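Local coordinates for protein similar to hydroxylamine oxidoreductase (Kuenenia stuttgartiensis, PDB 6H5L) that is a multiheme c-type cytochrome of the hydroxylamine oxidoreductase family, part of an anammox reductase complex, and probably carries out redox chemistry on nitrogen compounds, at residues V181-L193 with I439-D451. Numbering follows the deposited sequence.
Sequences VPWYAEAARRGYL and ILGVYGMFLQMQD. With HEC (heme c), chain F.
Trp183 lays its indole across Val442, Tyr443 and Phe446: Tyr443 CA makes a CH-pi contact over one face of the six-membered ring of Trp183, 4.1 Å from its centroid, while Val181 CB lies against the opposite face. With CG between the backbone N and the carbonyl carbon (chi1 54°), the ring reaches from helix 182-189 to Val442 CG1, 3.8 Å from Trp183 CZ2. Trp183 NE1 lies over one face of the Phe446 ring, toward its rim, the ring planes inclined obliquely at 39°, and is 3.5 Å from the heme methyl CMB; Phe446 CE2 meets HEC C2B at 3.5 Å. An alanine in place of Trp183 would probably open a gap beside the heme and leave the Phe446 ring less firmly held. One turn along, the small methyl of Ala187 allows Leu447 CD2 to approach the helix backbone, 3.7 Å from Ala187 N, and to pack on Glu186 CG. Beyond, Met449 CG lies over one face of the Arg190 guanidinium, 3.4 Å from CZ, the two side chains crossing at about a right angle. The apolar thioether chain suits that face, because NE bonds in the guanidinium plane, nearly straight (175°), to Glu186 OE1, and NH1 pairs with Asp401. The chemistry thus changes from apolar packing that walls a heme pocket to paired charges beside an apolar side chain.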
loop_
_atom_site.group_PDB
_atom_site.type_symbol
_atom_site.label_atom_id
_atom_site.label_comp_id
_atom_site.label_asym_id
_atom_site.label_seq_id
_atom_site.Cartn_x
_atom_site.Cartn_y
_atom_site.Cartn_z
ATOM N N VAL A 181 8.926 -60.878 8.194
ATOM C CA VAL A 181 8.161 -61.638 9.188
ATOM C C VAL A 181 7.411 -62.764 8.487
ATOM O O VAL A 181 6.932 -62.574 7.353
ATOM C CB VAL A 181 7.205 -60.716 9.948
ATOM C CG1 VAL A 181 7.997 -59.753 10.826
ATOM C CG2 VAL A 181 6.313 -59.947 8.985
ATOM N N PRO A 182 7.295 -63.945 9.099
ATOM C CA PRO A 182 6.737 -65.095 8.372
ATOM C C PRO A 182 5.244 -65.004 8.117
ATOM O O PRO A 182 4.756 -65.665 7.192
ATOM C CB PRO A 182 7.075 -66.281 9.284
ATOM C CG PRO A 182 7.147 -65.683 10.649
ATOM C CD PRO A 182 7.712 -64.301 10.466
ATOM N N TRP A 183 4.501 -64.214 8.891
ATOM C CA TRP A 183 3.057 -64.152 8.707
ATOM C C TRP A 183 2.641 -63.285 7.525
ATOM O O TRP A 183 1.448 -63.236 7.205
ATOM C CB TRP A 183 2.373 -63.656 9.984
ATOM C CG TRP A 183 2.897 -62.358 10.520
ATOM C CD1 TRP A 183 2.493 -61.102 10.171
ATOM C CD2 TRP A 183 3.906 -62.190 11.523
ATOM N NE1 TRP A 183 3.195 -60.162 10.887
ATOM C CE2 TRP A 183 4.070 -60.804 11.724
ATOM C CE3 TRP A 183 4.693 -63.076 12.266
ATOM C CZ2 TRP A 183 4.984 -60.286 12.638
ATOM C CZ3 TRP A 183 5.600 -62.559 13.172
ATOM C CH2 TRP A 183 5.740 -61.177 13.349
ATOM N N TYR A 184 3.584 -62.608 6.868
ATOM C CA TYR A 184 3.258 -61.913 5.627
ATOM C C TYR A 184 3.039 -62.911 4.496
ATOM O O TYR A 184 2.003 -62.884 3.821
ATOM C CB TYR A 184 4.369 -60.920 5.270
ATOM C CG TYR A 184 4.044 -59.985 4.117
ATOM C CD1 TYR A 184 4.125 -60.418 2.797
ATOM C CD2 TYR A 184 3.675 -58.665 4.348
ATOM C CE1 TYR A 184 3.833 -59.571 1.745
ATOM C CE2 TYR A 184 3.383 -57.808 3.299
ATOM C CZ TYR A 184 3.465 -58.269 2.000
ATOM O OH TYR A 184 3.178 -57.430 0.949
ATOM N N ALA A 185 4.011 -63.801 4.278
ATOM C CA ALA A 185 3.882 -64.802 3.223
ATOM C C ALA A 185 2.757 -65.784 3.520
ATOM O O ALA A 185 2.073 -66.250 2.603
ATOM C CB ALA A 185 5.204 -65.546 3.045
ATOM N N GLU A 186 2.554 -66.114 4.797
ATOM C CA GLU A 186 1.484 -67.038 5.158
ATOM C C GLU A 186 0.119 -66.459 4.809
ATOM O O GLU A 186 -0.747 -67.167 4.283
ATOM C CB GLU A 186 1.563 -67.372 6.648
ATOM C CG GLU A 186 0.565 -68.421 7.114
ATOM C CD GLU A 186 0.812 -69.786 6.501
ATOM O OE1 GLU A 186 -0.061 -70.276 5.754
ATOM O OE2 GLU A 186 1.883 -70.371 6.763
ATOM N N ALA A 187 -0.092 -65.172 5.093
ATOM C CA ALA A 187 -1.345 -64.530 4.708
ATOM C C ALA A 187 -1.544 -64.568 3.197
ATOM O O ALA A 187 -2.668 -64.759 2.716
ATOM C CB ALA A 187 -1.383 -63.092 5.226
ATOM N N ALA A 188 -0.462 -64.395 2.431
ATOM C CA ALA A 188 -0.554 -64.494 0.978
ATOM C C ALA A 188 -0.824 -65.923 0.526
ATOM O O ALA A 188 -1.521 -66.133 -0.473
ATOM C CB ALA A 188 0.730 -63.972 0.342
ATOM N N ARG A 189 -0.293 -66.911 1.251
ATOM C CA ARG A 189 -0.588 -68.307 0.940
ATOM C C ARG A 189 -2.079 -68.584 1.023
ATOM O O ARG A 189 -2.624 -69.337 0.209
ATOM C CB ARG A 189 0.163 -69.229 1.899
ATOM C CG ARG A 189 1.589 -69.570 1.513
ATOM C CD ARG A 189 2.263 -70.293 2.668
ATOM N NE ARG A 189 2.872 -71.561 2.278
ATOM C CZ ARG A 189 3.319 -72.463 3.146
ATOM N NH1 ARG A 189 3.216 -72.234 4.448
ATOM N NH2 ARG A 189 3.862 -73.594 2.716
ATOM N N ARG A 190 -2.752 -67.993 2.007
ATOM C CA ARG A 190 -4.156 -68.269 2.269
ATOM C C ARG A 190 -5.100 -67.359 1.495
ATOM O O ARG A 190 -6.316 -67.435 1.698
ATOM C CB ARG A 190 -4.431 -68.155 3.772
ATOM C CG ARG A 190 -3.381 -68.859 4.612
ATOM C CD ARG A 190 -3.876 -69.165 6.009
ATOM N NE ARG A 190 -2.979 -70.099 6.683
ATOM C CZ ARG A 190 -3.360 -70.940 7.636
ATOM N NH1 ARG A 190 -2.477 -71.757 8.194
ATOM N NH2 ARG A 190 -4.626 -70.970 8.025
ATOM N N GLY A 191 -4.577 -66.504 0.623
ATOM C CA GLY A 191 -5.407 -65.643 -0.190
ATOM C C GLY A 191 -5.664 -64.262 0.366
ATOM O O GLY A 191 -6.567 -63.576 -0.127
ATOM N N TYR A 192 -4.903 -63.826 1.371
ATOM C CA TYR A 192 -5.067 -62.505 1.967
ATOM C C TYR A 192 -3.856 -61.613 1.708
ATOM O O TYR A 192 -3.499 -60.786 2.549
ATOM C CB TYR A 192 -5.326 -62.613 3.469
ATOM C CG TYR A 192 -6.332 -63.672 3.855
ATOM C CD1 TYR A 192 -7.667 -63.558 3.489
ATOM C CD2 TYR A 192 -5.949 -64.778 4.600
ATOM C CE1 TYR A 192 -8.590 -64.525 3.843
ATOM C CE2 TYR A 192 -6.862 -65.749 4.960
ATOM C CZ TYR A 192 -8.182 -65.617 4.579
ATOM O OH TYR A 192 -9.095 -66.582 4.937
ATOM N N LEU A 193 -3.211 -61.779 0.551
ATOM C CA LEU A 193 -2.052 -60.955 0.224
ATOM C C LEU A 193 -2.421 -59.477 0.178
ATOM O O LEU A 193 -1.724 -58.633 0.751
ATOM C CB LEU A 193 -1.454 -61.395 -1.112
ATOM C CG LEU A 193 -0.393 -60.457 -1.696
ATOM C CD1 LEU A 193 0.891 -60.500 -0.877
ATOM C CD2 LEU A 193 -0.121 -60.779 -3.159
ATOM N N ILE A 439 7.734 -59.437 20.262
ATOM C CA ILE A 439 8.191 -59.494 18.857
ATOM C C ILE A 439 7.621 -60.695 18.124
ATOM O O ILE A 439 6.695 -60.467 17.398
ATOM C CB ILE A 439 9.699 -59.327 18.650
ATOM C CG1 ILE A 439 10.333 -58.375 19.661
ATOM C CG2 ILE A 439 9.928 -58.868 17.224
ATOM C CD1 ILE A 439 9.671 -57.040 19.719
ATOM N N LEU A 440 8.037 -61.922 18.434
ATOM C CA LEU A 440 7.594 -62.968 17.515
ATOM C C LEU A 440 6.245 -63.583 17.871
ATOM O O LEU A 440 5.725 -64.376 17.077
ATOM C CB LEU A 440 8.654 -64.064 17.413
ATOM C CG LEU A 440 9.910 -63.602 16.667
ATOM C CD1 LEU A 440 10.800 -64.778 16.295
ATOM C CD2 LEU A 440 9.537 -62.788 15.433
ATOM N N GLY A 441 5.657 -63.242 19.012
ATOM C CA GLY A 441 4.336 -63.745 19.332
ATOM C C GLY A 441 3.189 -62.923 18.797
ATOM O O GLY A 441 2.027 -63.256 19.042
ATOM N N VAL A 442 3.482 -61.849 18.056
ATOM C CA VAL A 442 2.452 -60.901 17.635
ATOM C C VAL A 442 1.729 -61.328 16.368
ATOM O O VAL A 442 0.865 -60.586 15.884
ATOM C CB VAL A 442 3.095 -59.510 17.450
ATOM C CG1 VAL A 442 3.790 -59.408 16.091
ATOM C CG2 VAL A 442 2.078 -58.395 17.652
ATOM N N TYR A 443 2.044 -62.506 15.819
ATOM C CA TYR A 443 1.477 -62.904 14.531
ATOM C C TYR A 443 -0.047 -62.895 14.556
ATOM O O TYR A 443 -0.687 -62.542 13.559
ATOM C CB TYR A 443 1.996 -64.283 14.131
ATOM C CG TYR A 443 1.539 -65.399 15.043
ATOM C CD1 TYR A 443 2.234 -65.698 16.205
ATOM C CD2 TYR A 443 0.414 -66.152 14.737
ATOM C CE1 TYR A 443 1.820 -66.716 17.041
ATOM C CE2 TYR A 443 -0.008 -67.170 15.566
ATOM C CZ TYR A 443 0.697 -67.449 16.717
ATOM O OH TYR A 443 0.281 -68.465 17.548
ATOM N N GLY A 444 -0.645 -63.282 15.685
ATOM C CA GLY A 444 -2.094 -63.300 15.798
ATOM C C GLY A 444 -2.736 -61.935 15.663
ATOM O O GLY A 444 -3.928 -61.848 15.347
ATOM N N MET A 445 -1.971 -60.868 15.902
ATOM C CA MET A 445 -2.458 -59.519 15.643
ATOM C C MET A 445 -2.782 -59.319 14.168
ATOM O O MET A 445 -3.662 -58.522 13.825
ATOM C CB MET A 445 -1.405 -58.501 16.083
ATOM C CG MET A 445 -1.940 -57.250 16.736
ATOM S SD MET A 445 -2.174 -57.476 18.506
ATOM C CE MET A 445 -2.775 -55.856 18.961
ATOM N N PHE A 446 -2.088 -60.040 13.288
ATOM C CA PHE A 446 -2.118 -59.804 11.850
ATOM C C PHE A 446 -2.936 -60.837 11.091
ATOM O O PHE A 446 -3.629 -60.487 10.130
ATOM C CB PHE A 446 -0.688 -59.791 11.289
ATOM C CG PHE A 446 0.213 -58.747 11.906
ATOM C CD1 PHE A 446 0.675 -58.882 13.206
ATOM C CD2 PHE A 446 0.621 -57.647 11.173
ATOM C CE1 PHE A 446 1.502 -57.928 13.768
ATOM C CE2 PHE A 446 1.449 -56.691 11.727
ATOM C CZ PHE A 446 1.891 -56.833 13.027
ATOM N N LEU A 447 -2.874 -62.102 11.497
ATOM C CA LEU A 447 -3.470 -63.194 10.742
ATOM C C LEU A 447 -4.103 -64.193 11.698
ATOM O O LEU A 447 -3.562 -64.465 12.773
ATOM C CB LEU A 447 -2.418 -63.892 9.869
ATOM C CG LEU A 447 -2.826 -65.165 9.127
ATOM C CD1 LEU A 447 -3.930 -64.876 8.124
ATOM C CD2 LEU A 447 -1.620 -65.787 8.443
ATOM N N GLN A 448 -5.253 -64.731 11.300
ATOM C CA GLN A 448 -5.949 -65.761 12.059
ATOM C C GLN A 448 -5.930 -67.059 11.264
ATOM O O GLN A 448 -6.499 -67.130 10.168
ATOM C CB GLN A 448 -7.387 -65.347 12.374
ATOM C CG GLN A 448 -8.185 -66.426 13.089
ATOM C CD GLN A 448 -7.589 -66.801 14.429
ATOM O OE1 GLN A 448 -6.943 -65.984 15.082
ATOM N NE2 GLN A 448 -7.802 -68.044 14.846
ATOM N N MET A 449 -5.277 -68.073 11.813
ATOM C CA MET A 449 -5.219 -69.395 11.218
ATOM C C MET A 449 -6.223 -70.306 11.923
ATOM O O MET A 449 -7.053 -69.851 12.717
ATOM C CB MET A 449 -3.786 -69.925 11.278
ATOM C CG MET A 449 -2.809 -69.106 10.447
ATOM S SD MET A 449 -1.106 -69.657 10.615
ATOM C CE MET A 449 -0.868 -69.408 12.371
ATOM N N GLN A 450 -6.157 -71.603 11.636
ATOM C CA GLN A 450 -7.141 -72.550 12.155
ATOM C C GLN A 450 -6.948 -72.689 13.661
ATOM O O GLN A 450 -6.068 -73.417 14.123
ATOM C CB GLN A 450 -7.005 -73.895 11.454
ATOM C CG GLN A 450 -8.250 -74.757 11.514
ATOM C CD GLN A 450 -9.379 -74.200 10.671
ATOM O OE1 GLN A 450 -10.273 -73.525 11.180
ATOM N NE2 GLN A 450 -9.343 -74.481 9.372
ATOM N N ASP A 451 -7.780 -71.979 14.429
ATOM C CA ASP A 451 -7.735 -71.988 15.892
ATOM C C ASP A 451 -6.362 -71.575 16.423
ATOM O O ASP A 451 -5.918 -72.055 17.470
ATOM C CB ASP A 451 -8.145 -73.353 16.452
ATOM C CG ASP A 451 -9.605 -73.677 16.181
ATOM O OD1 ASP A 451 -10.459 -72.785 16.377
ATOM O OD2 ASP A 451 -9.898 -74.817 15.765
HETATM FE FE HEC F . 4.716 -51.900 10.445
HETATM C CHA HEC F . 6.694 -51.473 13.164
HETATM C CHB HEC F . 5.624 -55.080 10.093
HETATM C CHC HEC F . 1.848 -52.515 8.515
HETATM C CHD HEC F . 4.102 -48.579 10.193
HETATM N NA HEC F . 5.955 -53.058 11.443
HETATM C C1A HEC F . 6.675 -52.723 12.573
HETATM C C2A HEC F . 7.380 -53.920 13.004
HETATM C C3A HEC F . 7.082 -54.907 12.152
HETATM C C4A HEC F . 6.178 -54.388 11.148
HETATM C CMA HEC F . 7.613 -56.356 12.225
HETATM C CAA HEC F . 8.321 -54.059 14.223
HETATM C CBA HEC F . 9.503 -53.107 14.091
HETATM C CGA HEC F . 10.624 -53.801 13.365
HETATM O O1A HEC F . 11.115 -53.222 12.366
HETATM O O2A HEC F . 11.015 -54.928 13.770
HETATM N NB HEC F . 3.902 -53.500 9.406
HETATM C C1B HEC F . 4.401 -54.775 9.535
HETATM C C2B HEC F . 3.428 -55.709 9.007
HETATM C C3B HEC F . 2.365 -54.992 8.563
HETATM C C4B HEC F . 2.660 -53.590 8.813
HETATM C CMB HEC F . 3.700 -57.233 9.013
HETATM C CAB HEC F . 1.022 -55.412 7.897
HETATM C CBB HEC F . 0.971 -56.805 7.227
HETATM N NC HEC F . 3.254 -50.758 9.478
HETATM C C1C HEC F . 2.125 -51.198 8.813
HETATM C C2C HEC F . 1.251 -50.057 8.594
HETATM C C3C HEC F . 1.926 -48.954 8.960
HETATM C C4C HEC F . 3.164 -49.384 9.584
HETATM C CMC HEC F . -0.047 -50.106 7.752
HETATM C CAC HEC F . 1.460 -47.479 8.855
HETATM C CBC HEC F . 0.182 -47.232 9.685
HETATM N ND HEC F . 5.305 -50.267 11.532
HETATM C C1D HEC F . 4.941 -48.962 11.219
HETATM C C2D HEC F . 5.587 -48.066 12.152
HETATM C C3D HEC F . 6.406 -48.972 13.089
HETATM C C4D HEC F . 6.164 -50.320 12.624
HETATM C CMD HEC F . 5.464 -46.526 12.170
HETATM C CAD HEC F . 7.300 -48.568 14.284
HETATM C CBD HEC F . 6.542 -47.666 15.254
HETATM C CGD HEC F . 7.457 -47.296 16.389
HETATM O O1D HEC F . 8.545 -47.914 16.490
HETATM O O2D HEC F . 7.098 -46.394 17.190
HETATM O O HOH W 1 3.275 -51.976 11.985
#